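Local coordinates for protein pectinesterase A (Erwinia chrysanthemi, PDB 2NTP) that hydrolyses the methyl esters of pectin's galacturonate chain, releasing methanol in the first step of plant-tissue maceration and soft rot, at residues F35-K40 / L55-E60; T90-A95 / A132-K137; D180-F185 / I214-G219; V227-D232 / M272-Y277. All coordinates share one frame; numbering follows the deposited sequence.

In the fold
Four contacts mark four places along one right-handed parallel beta-helix, in series along the chain. Contact 1 (35-40/55-60) and contact 3 (180-185/214-219) both reach the longest parallel sheet, with centres about 28 Å apart. Contact 2 (90-95/132-137) lies in a second parallel sheet, about 17 Å from contact 1 and 16 Å from contact 3 between centres. Contact 4 (227-232/272-277), about 33 Å from contact 1 between centres, joins strand 226-229 to 271-272, outermost in the eight-stranded sheet, and runs on to 276-278, outermost in a four-stranded one. The spread runs past the sugar-binding region: the side chain of Tyr134 in contact 2 comes to about 4 Å from a bound methyl galacturonate.

Contact 1: F35-K40 / L55-E60; sequences FVILIK and LHLKGE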
loop_
_atom_site.group_PDB
_atom_site.type_symbol
_atom_site.label_atom_id
_atom_site.label_comp_id
_atom_site.label_asym_id
_atom_site.label_seq_id
_atom_site.Cartn_x
_atom_site.Cartn_y
_atom_site.Cartn_z
ATOM N N PHE A 35 0.694 -1.729 -24.050
ATOM C CA PHE A 35 0.903 -0.304 -24.290
ATOM C C PHE A 35 1.865 0.222 -23.237
ATOM O O PHE A 35 1.573 0.160 -22.039
ATOM C CB PHE A 35 -0.427 0.453 -24.241
ATOM C CG PHE A 35 -0.367 1.831 -24.846
ATOM C CD1 PHE A 35 -0.498 2.003 -26.223
ATOM C CD2 PHE A 35 -0.183 2.956 -24.045
ATOM C CE1 PHE A 35 -0.445 3.271 -26.796
ATOM C CE2 PHE A 35 -0.127 4.233 -24.612
ATOM C CZ PHE A 35 -0.257 4.386 -25.990
ATOM N N VAL A 36 3.010 0.721 -23.693
ATOM C CA VAL A 36 4.113 1.109 -22.813
ATOM C C VAL A 36 4.385 2.606 -22.917
ATOM O O VAL A 36 4.623 3.134 -24.008
ATOM C CB VAL A 36 5.402 0.315 -23.138
ATOM C CG1 VAL A 36 6.473 0.541 -22.076
ATOM C CG2 VAL A 36 5.088 -1.177 -23.288
ATOM N N ILE A 37 4.352 3.280 -21.767
ATOM C CA ILE A 37 4.541 4.726 -21.705
ATOM C C ILE A 37 5.802 5.083 -20.920
ATOM O O ILE A 37 5.965 4.671 -19.765
ATOM C CB ILE A 37 3.309 5.427 -21.076
ATOM C CG1 ILE A 37 2.042 5.069 -21.857
ATOM C CG2 ILE A 37 3.518 6.951 -21.022
ATOM C CD1 ILE A 37 0.735 5.417 -21.145
ATOM N N LEU A 38 6.695 5.838 -21.556
ATOM C CA LEU A 38 7.864 6.369 -20.872
ATOM C C LEU A 38 7.489 7.711 -20.270
ATOM O O LEU A 38 6.912 8.567 -20.949
ATOM C CB LEU A 38 9.060 6.521 -21.822
ATOM C CG LEU A 38 10.350 7.139 -21.260
ATOM C CD1 LEU A 38 11.018 6.252 -20.205
ATOM C CD2 LEU A 38 11.334 7.459 -22.389
ATOM N N ILE A 39 7.795 7.878 -18.988
ATOM C CA ILE A 39 7.550 9.137 -18.293
ATOM C C ILE A 39 8.889 9.767 -17.906
ATOM O O ILE A 39 9.584 9.270 -17.021
ATOM C CB ILE A 39 6.657 8.926 -17.037
ATOM C CG1 ILE A 39 5.335 8.247 -17.418
ATOM C CG2 ILE A 39 6.400 10.253 -16.331
ATOM C CD1 ILE A 39 4.555 7.671 -16.227
ATOM N N LYS A 40 9.257 10.856 -18.581
ATOM C CA LYS A 40 10.506 11.560 -18.273
ATOM C C LYS A 40 10.428 12.264 -16.919
ATOM O O LYS A 40 9.327 12.566 -16.441
ATOM C CB LYS A 40 10.854 12.566 -19.383
ATOM C CG LYS A 40 11.148 11.935 -20.737
ATOM C CD LYS A 40 12.553 11.335 -20.784
ATOM C CE LYS A 40 13.014 11.089 -22.214
ATOM N NZ LYS A 40 13.345 12.364 -22.920
ATOM N N LEU A 55 -1.450 -2.333 -19.626
ATOM C CA LEU A 55 -0.838 -1.003 -19.657
ATOM C C LEU A 55 0.383 -0.983 -18.755
ATOM O O LEU A 55 0.361 -1.572 -17.667
ATOM C CB LEU A 55 -1.832 0.077 -19.219
ATOM C CG LEU A 55 -1.246 1.492 -19.091
ATOM C CD1 LEU A 55 -0.941 2.093 -20.466
ATOM C CD2 LEU A 55 -2.157 2.391 -18.289
ATOM N N HIS A 56 1.436 -0.308 -19.216
ATOM C CA HIS A 56 2.742 -0.312 -18.545
ATOM C C HIS A 56 3.374 1.075 -18.535
ATOM O O HIS A 56 3.513 1.716 -19.581
ATOM C CB HIS A 56 3.666 -1.337 -19.204
ATOM C CG HIS A 56 3.026 -2.676 -19.386
ATOM N ND1 HIS A 56 3.028 -3.641 -18.402
ATOM C CD2 HIS A 56 2.311 -3.188 -20.415
ATOM C CE1 HIS A 56 2.368 -4.700 -18.828
ATOM N NE2 HIS A 56 1.909 -4.446 -20.041
ATOM N N LEU A 57 3.730 1.533 -17.338
ATOM C CA LEU A 57 4.382 2.825 -17.153
ATOM C C LEU A 57 5.828 2.599 -16.750
ATOM O O LEU A 57 6.108 1.755 -15.904
ATOM C CB LEU A 57 3.664 3.657 -16.081
ATOM C CG LEU A 57 2.150 3.877 -16.214
ATOM C CD1 LEU A 57 1.613 4.692 -15.042
ATOM C CD2 LEU A 57 1.806 4.567 -17.544
ATOM N N LYS A 58 6.737 3.344 -17.378
ATOM C CA LYS A 58 8.156 3.308 -17.040
ATOM C C LYS A 58 8.671 4.729 -16.858
ATOM O O LYS A 58 8.691 5.509 -17.810
ATOM C CB LYS A 58 8.962 2.588 -18.133
ATOM C CG LYS A 58 10.426 2.366 -17.775
ATOM C CD LYS A 58 11.166 1.613 -18.874
ATOM C CE LYS A 58 12.645 1.457 -18.542
ATOM N NZ LYS A 58 13.347 0.570 -19.523
ATOM N N GLY A 59 9.074 5.061 -15.634
ATOM C CA GLY A 59 9.644 6.365 -15.339
ATOM C C GLY A 59 11.118 6.407 -15.690
ATOM O O GLY A 59 11.784 5.369 -15.730
ATOM N N GLU A 60 11.617 7.614 -15.955
ATOM C CA GLU A 60 13.034 7.831 -16.262
ATOM C C GLU A 60 13.937 7.422 -15.094
ATOM O O GLU A 60 15.024 6.876 -15.303
ATOM C CB GLU A 60 13.274 9.295 -16.656
ATOM C CG GLU A 60 14.737 9.637 -16.964
ATOM C CD GLU A 60 14.931 11.030 -17.550
ATOM O OE1 GLU A 60 13.934 11.766 -17.741
ATOM O OE2 GLU A 60 16.100 11.384 -17.826
#
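On the buried face of this strand pair, Phe35, Ile37, Leu55 and Leu57 interlock through their methyl groups and one ring edge. Leu55 CD1 sits near the plane of the Phe35 ring, 3.8 Å from Phe35 CD2, and is equally close to Ile37 CD1. Because CG of Leu55 stands anti to its backbone N (chi1 174°), CD1 is carried across to the neighbouring strand. Ile37 CD1 also lies 3.9 Å from Leu57 CD2, and further along Ile39 CD1 leans obliquely over Leu57 CB. Parallel pairing sets this spacing: the strand axes approach to 4.6 Å at 22°, and five backbone hydrogen bonds run from His56 N to Phe35 O through to Glu60 N to Ile39 O. Such in-register ladders of matched residues, one coil above the next, are the signature of the parallel beta-helix. On the other face Leu38 CD1 approaches Lys58 O at 3.4 Å, while the extended Lys58 chain leads away to a weak hydrogen bond with Tyr4 OH. His56 points its ring to this side, where Asn54 and Ser99 hold its two nitrogens. At the strand ends, Glu60 OE1 lies 3.4 Å from Lys40 CD, but the charged groups look elsewhere, Lys40 NZ to Asp14 and Glu60 OE1 to the backbone N of Asn41. Outside the pair, helix 21-26 covers Ile37, Ile39 and Leu55 with Ala24, Ile21 and Ile25.

Contact 2: T90-A95 / A132-K137; sequences TITISA and ALYVTK
Ile91, Ile93 and Leu133, all buried, form the enclosed side of this contact, centred on one methyl group. Leu133 CD1 reaches Ile91 CG2 at 3.9 Å and Ile93 CG1 at 4.0 Å, crossing both isoleucines at a slant. A chi1 of 175° swings the leucine's branch toward them. Ile105 and Ile67, of strands 103-107 and 65-69 in the eight-stranded sheet that faces this one across the interior, close around Ile91 in the hydrophobic core of the parallel beta-helix. The backbones run 12° from parallel, and the ladder tightens to 2.7 Å from Ile93 N to Tyr134 O, a bond with an N-H...O angle of 173°.

The other face carries Thr92, Tyr134 and Thr136 and is more open, both threonines being partly exposed. Yet the shortest methyl contact is here: Thr92 CG2 meets Thr136 CG2 at 3.5 Å, the two side chains crossing at about a right angle. Thr136 CG2 also stands over one face of the Tyr134 ring, offset toward its rim, while Tyr157 stacks with that ring. The side chain of Tyr134 comes to about 4 Å from the bound methyl galacturonate, placing this face beside the substrate groove.

Beyond the strand ends, Ser94 OG and Thr136 OG1, 3.1 Å apart, share a hydrogen bond whose donor may be either hydroxyl. Thr136 OG1 additionally accepts from Ser138 N. The chemistry is thus aliphatic inside; outside are methyls, hydroxyls and an aromatic ring whose flanking by Tyr157 and a threonine methyl probably limits its rotation beside the sugar.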
loop_
_atom_site.group_PDB
_atom_site.type_symbol
_atom_site.label_atom_id
_atom_site.label_comp_id
_atom_site.label_asym_id
_atom_site.label_seq_id
_atom_site.Cartn_x
_atom_site.Cartn_y
_atom_site.Cartn_z
ATOM N N THR A 90 -4.222 8.362 -5.235
ATOM C CA THR A 90 -3.572 9.085 -6.330
ATOM C C THR A 90 -3.652 8.252 -7.609
ATOM O O THR A 90 -4.006 8.768 -8.670
ATOM C CB THR A 90 -2.114 9.457 -5.987
ATOM O OG1 THR A 90 -2.113 10.338 -4.856
ATOM C CG2 THR A 90 -1.420 10.158 -7.170
ATOM N N ILE A 91 -3.327 6.965 -7.498
ATOM C CA ILE A 91 -3.433 6.040 -8.626
ATOM C C ILE A 91 -4.307 4.853 -8.238
ATOM O O ILE A 91 -4.109 4.240 -7.187
ATOM C CB ILE A 91 -2.040 5.569 -9.123
ATOM C CG1 ILE A 91 -1.258 6.757 -9.699
ATOM C CG2 ILE A 91 -2.178 4.443 -10.170
ATOM C CD1 ILE A 91 0.107 6.397 -10.281
ATOM N N THR A 92 -5.284 4.559 -9.091
ATOM C CA THR A 92 -6.191 3.433 -8.896
ATOM C C THR A 92 -5.996 2.449 -10.050
ATOM O O THR A 92 -6.132 2.829 -11.211
ATOM C CB THR A 92 -7.657 3.917 -8.840
ATOM O OG1 THR A 92 -7.824 4.823 -7.735
ATOM C CG2 THR A 92 -8.607 2.747 -8.682
ATOM N N ILE A 93 -5.664 1.198 -9.727
ATOM C CA ILE A 93 -5.486 0.163 -10.754
ATOM C C ILE A 93 -6.707 -0.743 -10.778
ATOM O O ILE A 93 -6.933 -1.518 -9.840
ATOM C CB ILE A 93 -4.200 -0.696 -10.534
ATOM C CG1 ILE A 93 -2.953 0.180 -10.351
ATOM C CG2 ILE A 93 -4.027 -1.706 -11.680
ATOM C CD1 ILE A 93 -2.613 1.081 -11.536
ATOM N N SER A 94 -7.496 -0.620 -11.845
ATOM C CA SER A 94 -8.726 -1.393 -12.027
ATOM C C SER A 94 -8.669 -2.142 -13.356
ATOM O O SER A 94 -9.653 -2.198 -14.103
ATOM C CB SER A 94 -9.948 -0.475 -11.999
ATOM O OG SER A 94 -10.107 0.110 -10.718
ATOM N N ALA A 95 -7.493 -2.689 -13.646
ATOM C CA ALA A 95 -7.260 -3.453 -14.864
ATOM C C ALA A 95 -6.238 -4.541 -14.571
ATOM O O ALA A 95 -5.572 -4.523 -13.530
ATOM C CB ALA A 95 -6.766 -2.548 -15.971
ATOM N N ALA A 132 -1.902 6.398 -1.634
ATOM C CA ALA A 132 -1.042 6.684 -2.785
ATOM C C ALA A 132 -1.407 5.780 -3.961
ATOM O O ALA A 132 -1.616 6.253 -5.080
ATOM C CB ALA A 132 0.445 6.521 -2.417
ATOM N N LEU A 133 -1.508 4.482 -3.686
ATOM C CA LEU A 133 -1.795 3.474 -4.700
ATOM C C LEU A 133 -2.861 2.506 -4.217
ATOM O O LEU A 133 -2.770 1.969 -3.107
ATOM C CB LEU A 133 -0.511 2.712 -5.041
ATOM C CG LEU A 133 -0.581 1.522 -5.997
ATOM C CD1 LEU A 133 -1.024 1.965 -7.394
ATOM C CD2 LEU A 133 0.796 0.845 -6.039
ATOM N N TYR A 134 -3.859 2.277 -5.066
ATOM C CA TYR A 134 -4.969 1.386 -4.761
ATOM C C TYR A 134 -5.067 0.381 -5.895
ATOM O O TYR A 134 -5.258 0.762 -7.045
ATOM C CB TYR A 134 -6.263 2.201 -4.636
ATOM C CG TYR A 134 -7.564 1.440 -4.417
ATOM C CD1 TYR A 134 -7.594 0.194 -3.786
ATOM C CD2 TYR A 134 -8.783 2.005 -4.809
ATOM C CE1 TYR A 134 -8.803 -0.476 -3.575
ATOM C CE2 TYR A 134 -9.981 1.348 -4.597
ATOM C CZ TYR A 134 -9.987 0.114 -3.987
ATOM O OH TYR A 134 -11.193 -0.528 -3.788
ATOM N N VAL A 135 -4.882 -0.894 -5.569
ATOM C CA VAL A 135 -5.132 -1.971 -6.523
ATOM C C VAL A 135 -6.491 -2.543 -6.150
ATOM O O VAL A 135 -6.671 -3.035 -5.035
ATOM C CB VAL A 135 -4.030 -3.064 -6.468
ATOM C CG1 VAL A 135 -4.286 -4.138 -7.533
ATOM C CG2 VAL A 135 -2.650 -2.452 -6.667
ATOM N N THR A 136 -7.453 -2.458 -7.070
ATOM C CA THR A 136 -8.849 -2.796 -6.757
ATOM C C THR A 136 -9.159 -4.275 -6.991
ATOM O O THR A 136 -8.292 -5.038 -7.404
ATOM C CB THR A 136 -9.852 -1.949 -7.580
ATOM O OG1 THR A 136 -9.889 -2.415 -8.937
ATOM C CG2 THR A 136 -9.470 -0.479 -7.551
ATOM N N LYS A 137 -10.409 -4.659 -6.745
ATOM C CA LYS A 137 -10.871 -6.030 -7.017
ATOM C C LYS A 137 -10.743 -6.440 -8.489
ATOM O O LYS A 137 -10.657 -7.636 -8.800
ATOM C CB LYS A 137 -12.305 -6.226 -6.517
ATOM C CG LYS A 137 -12.437 -6.108 -5.014
ATOM C CD LYS A 137 -13.664 -6.828 -4.491
ATOM C CE LYS A 137 -13.680 -6.821 -2.972
ATOM N NZ LYS A 137 -14.657 -7.802 -2.430
#

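Contact 3: D180-F185 / I214-G219; sequences DGTALF and INQKYG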
loop_
_atom_site.group_PDB
_atom_site.type_symbol
_atom_site.label_atom_id
_atom_site.label_comp_id
_atom_site.label_asym_id
_atom_site.label_seq_id
_atom_site.Cartn_x
_atom_site.Cartn_y
_atom_site.Cartn_z
ATOM N N ASP A 180 -7.194 -6.805 1.265
ATOM C CA ASP A 180 -7.502 -8.230 1.202
ATOM C C ASP A 180 -6.806 -8.929 0.038
ATOM O O ASP A 180 -7.036 -10.111 -0.205
ATOM C CB ASP A 180 -9.011 -8.402 1.048
ATOM C CG ASP A 180 -9.536 -7.707 -0.193
ATOM O OD1 ASP A 180 -9.590 -6.457 -0.204
ATOM O OD2 ASP A 180 -9.881 -8.402 -1.165
ATOM N N GLY A 181 -5.960 -8.199 -0.681
ATOM C CA GLY A 181 -5.269 -8.759 -1.844
ATOM C C GLY A 181 -4.183 -9.754 -1.480
ATOM O O GLY A 181 -3.806 -9.897 -0.305
ATOM N N THR A 182 -3.705 -10.475 -2.489
ATOM C CA THR A 182 -2.504 -11.277 -2.348
ATOM C C THR A 182 -1.378 -10.376 -2.840
ATOM O O THR A 182 -1.262 -10.113 -4.035
ATOM C CB THR A 182 -2.577 -12.566 -3.190
ATOM O OG1 THR A 182 -3.675 -13.375 -2.733
ATOM C CG2 THR A 182 -1.285 -13.359 -3.073
ATOM N N ALA A 183 -0.577 -9.873 -1.906
ATOM C CA ALA A 183 0.456 -8.908 -2.239
ATOM C C ALA A 183 1.794 -9.392 -1.712
ATOM O O ALA A 183 1.967 -9.585 -0.503
ATOM C CB ALA A 183 0.111 -7.528 -1.664
ATOM N N LEU A 184 2.725 -9.607 -2.636
ATOM C CA LEU A 184 4.061 -10.098 -2.319
ATOM C C LEU A 184 5.062 -8.961 -2.474
ATOM O O LEU A 184 5.052 -8.249 -3.485
ATOM C CB LEU A 184 4.434 -11.267 -3.248
ATOM C CG LEU A 184 5.837 -11.879 -3.135
ATOM C CD1 LEU A 184 6.053 -12.543 -1.764
ATOM C CD2 LEU A 184 6.068 -12.887 -4.252
ATOM N N PHE A 185 5.919 -8.800 -1.467
ATOM C CA PHE A 185 6.909 -7.731 -1.444
ATOM C C PHE A 185 8.278 -8.374 -1.319
ATOM O O PHE A 185 8.516 -9.151 -0.388
ATOM C CB PHE A 185 6.663 -6.790 -0.253
ATOM C CG PHE A 185 5.290 -6.174 -0.242
ATOM C CD1 PHE A 185 4.195 -6.869 0.282
ATOM C CD2 PHE A 185 5.088 -4.900 -0.766
ATOM C CE1 PHE A 185 2.925 -6.300 0.277
ATOM C CE2 PHE A 185 3.825 -4.325 -0.772
ATOM C CZ PHE A 185 2.740 -5.023 -0.255
ATOM N N ILE A 214 -10.633 -15.512 5.186
ATOM C CA ILE A 214 -10.103 -16.734 5.798
ATOM C C ILE A 214 -9.856 -17.872 4.789
ATOM O O ILE A 214 -8.950 -18.683 4.982
ATOM C CB ILE A 214 -10.995 -17.212 6.990
ATOM C CG1 ILE A 214 -10.318 -18.341 7.786
ATOM C CG2 ILE A 214 -12.398 -17.598 6.511
ATOM C CD1 ILE A 214 -8.944 -17.966 8.385
ATOM N N ASN A 215 -10.638 -17.898 3.710
ATOM C CA ASN A 215 -10.524 -18.944 2.685
ATOM C C ASN A 215 -9.474 -18.657 1.612
ATOM O O ASN A 215 -9.200 -19.507 0.761
ATOM C CB ASN A 215 -11.885 -19.209 2.034
ATOM C CG ASN A 215 -12.900 -19.765 3.011
ATOM O OD1 ASN A 215 -12.598 -20.660 3.800
ATOM N ND2 ASN A 215 -14.118 -19.236 2.958
ATOM N N GLN A 216 -8.899 -17.457 1.656
ATOM C CA GLN A 216 -7.836 -17.066 0.744
ATOM C C GLN A 216 -6.489 -17.472 1.329
ATOM O O GLN A 216 -6.176 -17.139 2.473
ATOM C CB GLN A 216 -7.881 -15.559 0.487
ATOM C CG GLN A 216 -6.858 -15.065 -0.520
ATOM C CD GLN A 216 -7.079 -13.616 -0.888
ATOM O OE1 GLN A 216 -8.153 -13.246 -1.362
ATOM N NE2 GLN A 216 -6.060 -12.785 -0.679
ATOM N N LYS A 217 -5.699 -18.191 0.532
ATOM C CA LYS A 217 -4.455 -18.799 0.999
ATOM C C LYS A 217 -3.390 -17.782 1.406
ATOM O O LYS A 217 -2.749 -17.937 2.450
ATOM C CB LYS A 217 -3.904 -19.761 -0.066
ATOM C CG LYS A 217 -2.775 -20.670 0.405
ATOM C CD LYS A 217 -3.276 -21.863 1.210
ATOM C CE LYS A 217 -2.250 -22.998 1.243
ATOM N NZ LYS A 217 -0.906 -22.576 1.748
ATOM N N TYR A 218 -3.207 -16.747 0.588
ATOM C CA TYR A 218 -2.162 -15.756 0.849
ATOM C C TYR A 218 -2.693 -14.332 0.910
ATOM O O TYR A 218 -3.528 -13.934 0.097
ATOM C CB TYR A 218 -1.062 -15.846 -0.212
ATOM C CG TYR A 218 -0.415 -17.210 -0.292
ATOM C CD1 TYR A 218 0.527 -17.614 0.656
ATOM C CD2 TYR A 218 -0.748 -18.096 -1.310
ATOM C CE1 TYR A 218 1.121 -18.877 0.593
ATOM C CE2 TYR A 218 -0.156 -19.365 -1.388
ATOM C CZ TYR A 218 0.772 -19.744 -0.433
ATOM O OH TYR A 218 1.361 -20.989 -0.503
ATOM N N GLY A 219 -2.196 -13.577 1.886
ATOM C CA GLY A 219 -2.514 -12.161 2.019
ATOM C C GLY A 219 -1.273 -11.345 1.730
ATOM O O GLY A 219 -0.770 -11.348 0.605
#
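Gln216 opens the contact from the loop side, sending its extended side chain to the backbone of the loop at Asp180. With chi1 at -177° and the rest of the chain straight, the amide is carried across, where NE2 donates to Asp180 O at 2.9 Å. Asp180 O lies 26° out of the amide plane of Gln216. The second bond of NE2 goes back into its own loop, to Tyr218 O at 2.9 Å, and is straighter, with an N-H...O angle of 168° and the acceptor in the amide plane. One side-chain nitrogen therefore ties the loop to itself and to the neighbouring coil.

At Tyr218 the backbone oxygen takes a second donor, Thr182 OG1 at 2.9 Å. The hydroxyl stands above the carbonyl plane, on the face opposite to that approached by Gln216 NE2, so two donors grip this oxygen from different sides. Thr182 also rests its CG2 against Tyr218 CB at 3.8 Å, while the phenol runs away from the pair and bonds through OH to Glu327 O.

Gly219, just before strand 220-223, extends the pairing: its O accepts from Ala183 N at 2.9 Å, and the CA atoms of Thr182 and Gly219 lie 4.5 Å apart. The backbone bond of Ala183 to Val221 continues this parallel beta-helix ladder.

Strand 182-186 lies between strands 162-166 and 220-223 of the longest sheet, and helix 330-334 packs against the contact, Val333 touching both Thr182 and Tyr218.

Contact 4: V227-D232 / M272-Y277; sequences VIRESD and MDNHIY
A single parallel bridge, Val227 with Met272 (CA atoms 4.6 Å apart), and the bond from Asp273 N to Val227 O join the segments before the second chain leaves the ladder in a type I turn from Asp273 to Ile276. This is a corner of the parallel beta-helix, where strand 271-272 gives way to the weakly bonded start of strand 276-278. Inside, Val227 CG1 meets Ile276 CG1 at 3.6 Å, the side chains crossing at about a right angle, with Leu207 against both. Farther along, Arg229 reaches to Asp273 and Asn274 at the start of the turn. Its CG lies between the backbone N and the carbonyl carbon (chi1 48°), and the bend further out turns the guanidinium to the acidic side chain. Arg229 NE makes a salt bridge with Asp273 OD2 at 2.8 Å, the carboxylate lying over one guanidinium face with the planes 65° apart. Asn274 OD1 is placed at the guanidinium edge, but doubtfully close. Within the turn, Asp273 OD1 accepts from Asn274 N at 2.7 Å. The His275 ring is sandwiched: Ile276 CG1 covers one face and Arg229 CB the other, the latter a CH-pi contact 4.3 Å from the centroid. One water joins His275 NE2 to Ile228 O. A second accepts from Arg229 N and donates to Asp273 OD2 at 2.6 Å, so that this carboxylate oxygen receives both the water and Arg229 NE.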
loop_
_atom_site.group_PDB
_atom_site.type_symbol
_atom_site.label_atom_id
_atom_site.label_comp_id
_atom_site.label_asym_id
_atom_site.label_seq_id
_atom_site.Cartn_x
_atom_site.Cartn_y
_atom_site.Cartn_z
ATOM N N VAL A 227 12.630 -3.445 7.288
ATOM C CA VAL A 227 11.658 -2.681 8.050
ATOM C C VAL A 227 12.444 -1.638 8.840
ATOM O O VAL A 227 13.133 -1.960 9.814
ATOM C CB VAL A 227 10.825 -3.623 8.958
ATOM C CG1 VAL A 227 10.056 -2.857 10.021
ATOM C CG2 VAL A 227 9.880 -4.458 8.101
ATOM N N ILE A 228 12.357 -0.389 8.390
ATOM C CA ILE A 228 13.247 0.666 8.881
ATOM C C ILE A 228 12.492 1.889 9.395
ATOM O O ILE A 228 11.352 2.142 9.009
ATOM C CB ILE A 228 14.294 1.103 7.806
ATOM C CG1 ILE A 228 13.620 1.755 6.593
ATOM C CG2 ILE A 228 15.178 -0.094 7.378
ATOM C CD1 ILE A 228 14.608 2.347 5.577
ATOM N N ARG A 229 13.143 2.638 10.279
ATOM C CA ARG A 229 12.587 3.892 10.765
ATOM C C ARG A 229 13.054 5.030 9.872
ATOM O O ARG A 229 14.191 5.029 9.381
ATOM C CB ARG A 229 12.975 4.152 12.220
ATOM C CG ARG A 229 14.435 3.973 12.520
ATOM C CD ARG A 229 14.785 4.552 13.870
ATOM N NE ARG A 229 15.599 3.619 14.631
ATOM C CZ ARG A 229 15.188 2.987 15.724
ATOM N NH1 ARG A 229 13.976 3.207 16.225
ATOM N NH2 ARG A 229 16.008 2.153 16.338
ATOM N N GLU A 230 12.159 5.988 9.666
ATOM C CA GLU A 230 12.420 7.175 8.863
ATOM C C GLU A 230 13.533 8.033 9.469
ATOM O O GLU A 230 14.332 8.650 8.753
ATOM C CB GLU A 230 11.123 7.972 8.790
ATOM C CG GLU A 230 11.215 9.305 8.123
ATOM C CD GLU A 230 9.871 9.982 8.076
ATOM O OE1 GLU A 230 9.345 10.132 6.961
ATOM O OE2 GLU A 230 9.345 10.347 9.157
ATOM N N SER A 231 13.566 8.078 10.796
ATOM C CA SER A 231 14.540 8.886 11.525
ATOM C C SER A 231 14.763 8.333 12.924
ATOM O O SER A 231 13.957 7.548 13.436
ATOM C CB SER A 231 14.035 10.317 11.656
ATOM O OG SER A 231 13.026 10.373 12.652
ATOM N N ASP A 232 15.837 8.790 13.561
ATOM C CA ASP A 232 16.134 8.415 14.938
ATOM C C ASP A 232 15.082 8.894 15.941
ATOM O O ASP A 232 15.049 8.423 17.086
ATOM C CB ASP A 232 17.529 8.914 15.334
ATOM C CG ASP A 232 18.643 8.190 14.591
ATOM O OD1 ASP A 232 18.401 7.084 14.061
ATOM O OD2 ASP A 232 19.769 8.728 14.540
ATOM N N MET A 272 14.501 -5.868 10.816
ATOM C CA MET A 272 13.598 -4.991 11.551
ATOM C C MET A 272 14.390 -4.197 12.564
ATOM O O MET A 272 15.100 -4.779 13.385
ATOM C CB MET A 272 12.531 -5.807 12.283
ATOM C CG MET A 272 11.635 -6.628 11.386
ATOM S SD MET A 272 10.593 -7.757 12.313
ATOM C CE MET A 272 9.700 -8.505 10.955
ATOM N N ASP A 273 14.266 -2.873 12.515
ATOM C CA ASP A 273 14.843 -2.030 13.558
ATOM C C ASP A 273 13.978 -2.070 14.818
ATOM O O ASP A 273 12.869 -2.625 14.811
ATOM C CB ASP A 273 15.042 -0.594 13.070
ATOM C CG ASP A 273 16.178 0.125 13.801
ATOM O OD1 ASP A 273 16.736 -0.419 14.791
ATOM O OD2 ASP A 273 16.520 1.248 13.379
ATOM N N ASN A 274 14.484 -1.484 15.904
ATOM C CA ASN A 274 13.837 -1.635 17.205
ATOM C C ASN A 274 12.592 -0.776 17.427
ATOM O O ASN A 274 12.038 -0.782 18.518
ATOM C CB ASN A 274 14.847 -1.461 18.362
ATOM C CG ASN A 274 15.218 -0.014 18.617
ATOM O OD1 ASN A 274 14.750 0.899 17.939
ATOM N ND2 ASN A 274 16.069 0.203 19.618
ATOM N N HIS A 275 12.145 -0.056 16.397
ATOM C CA HIS A 275 10.851 0.631 16.470
ATOM C C HIS A 275 9.693 -0.381 16.517
ATOM O O HIS A 275 8.593 -0.065 16.977
ATOM C CB HIS A 275 10.689 1.655 15.329
ATOM C CG HIS A 275 10.671 1.055 13.955
ATOM N ND1 HIS A 275 11.760 0.417 13.396
ATOM C CD2 HIS A 275 9.699 1.031 13.010
ATOM C CE1 HIS A 275 11.454 0.012 12.177
ATOM N NE2 HIS A 275 10.207 0.371 11.920
ATOM N N ILE A 276 9.966 -1.605 16.076
ATOM C CA ILE A 276 8.977 -2.683 16.056
ATOM C C ILE A 276 8.811 -3.313 17.444
ATOM O O ILE A 276 9.802 -3.724 18.067
ATOM C CB ILE A 276 9.377 -3.790 15.031
ATOM C CG1 ILE A 276 9.411 -3.244 13.592
ATOM C CG2 ILE A 276 8.446 -5.009 15.146
ATOM C CD1 ILE A 276 8.094 -2.606 13.099
ATOM N N TYR A 277 7.566 -3.394 17.916
ATOM C CA TYR A 277 7.261 -4.060 19.194
ATOM C C TYR A 277 6.618 -5.441 19.036
ATOM O O TYR A 277 6.607 -6.236 19.986
ATOM C CB TYR A 277 6.407 -3.166 20.112
ATOM C CG TYR A 277 5.055 -2.770 19.553
ATOM C CD1 TYR A 277 3.983 -3.669 19.539
ATOM C CD2 TYR A 277 4.842 -1.488 19.054
ATOM C CE1 TYR A 277 2.738 -3.298 19.020
ATOM C CE2 TYR A 277 3.598 -1.107 18.538
ATOM C CZ TYR A 277 2.559 -2.015 18.525
ATOM O OH TYR A 277 1.338 -1.637 18.014
HETATM O O HOH W 1 8.934 0.012 9.168
HETATM O O HOH W 2 15.868 1.444 10.830
#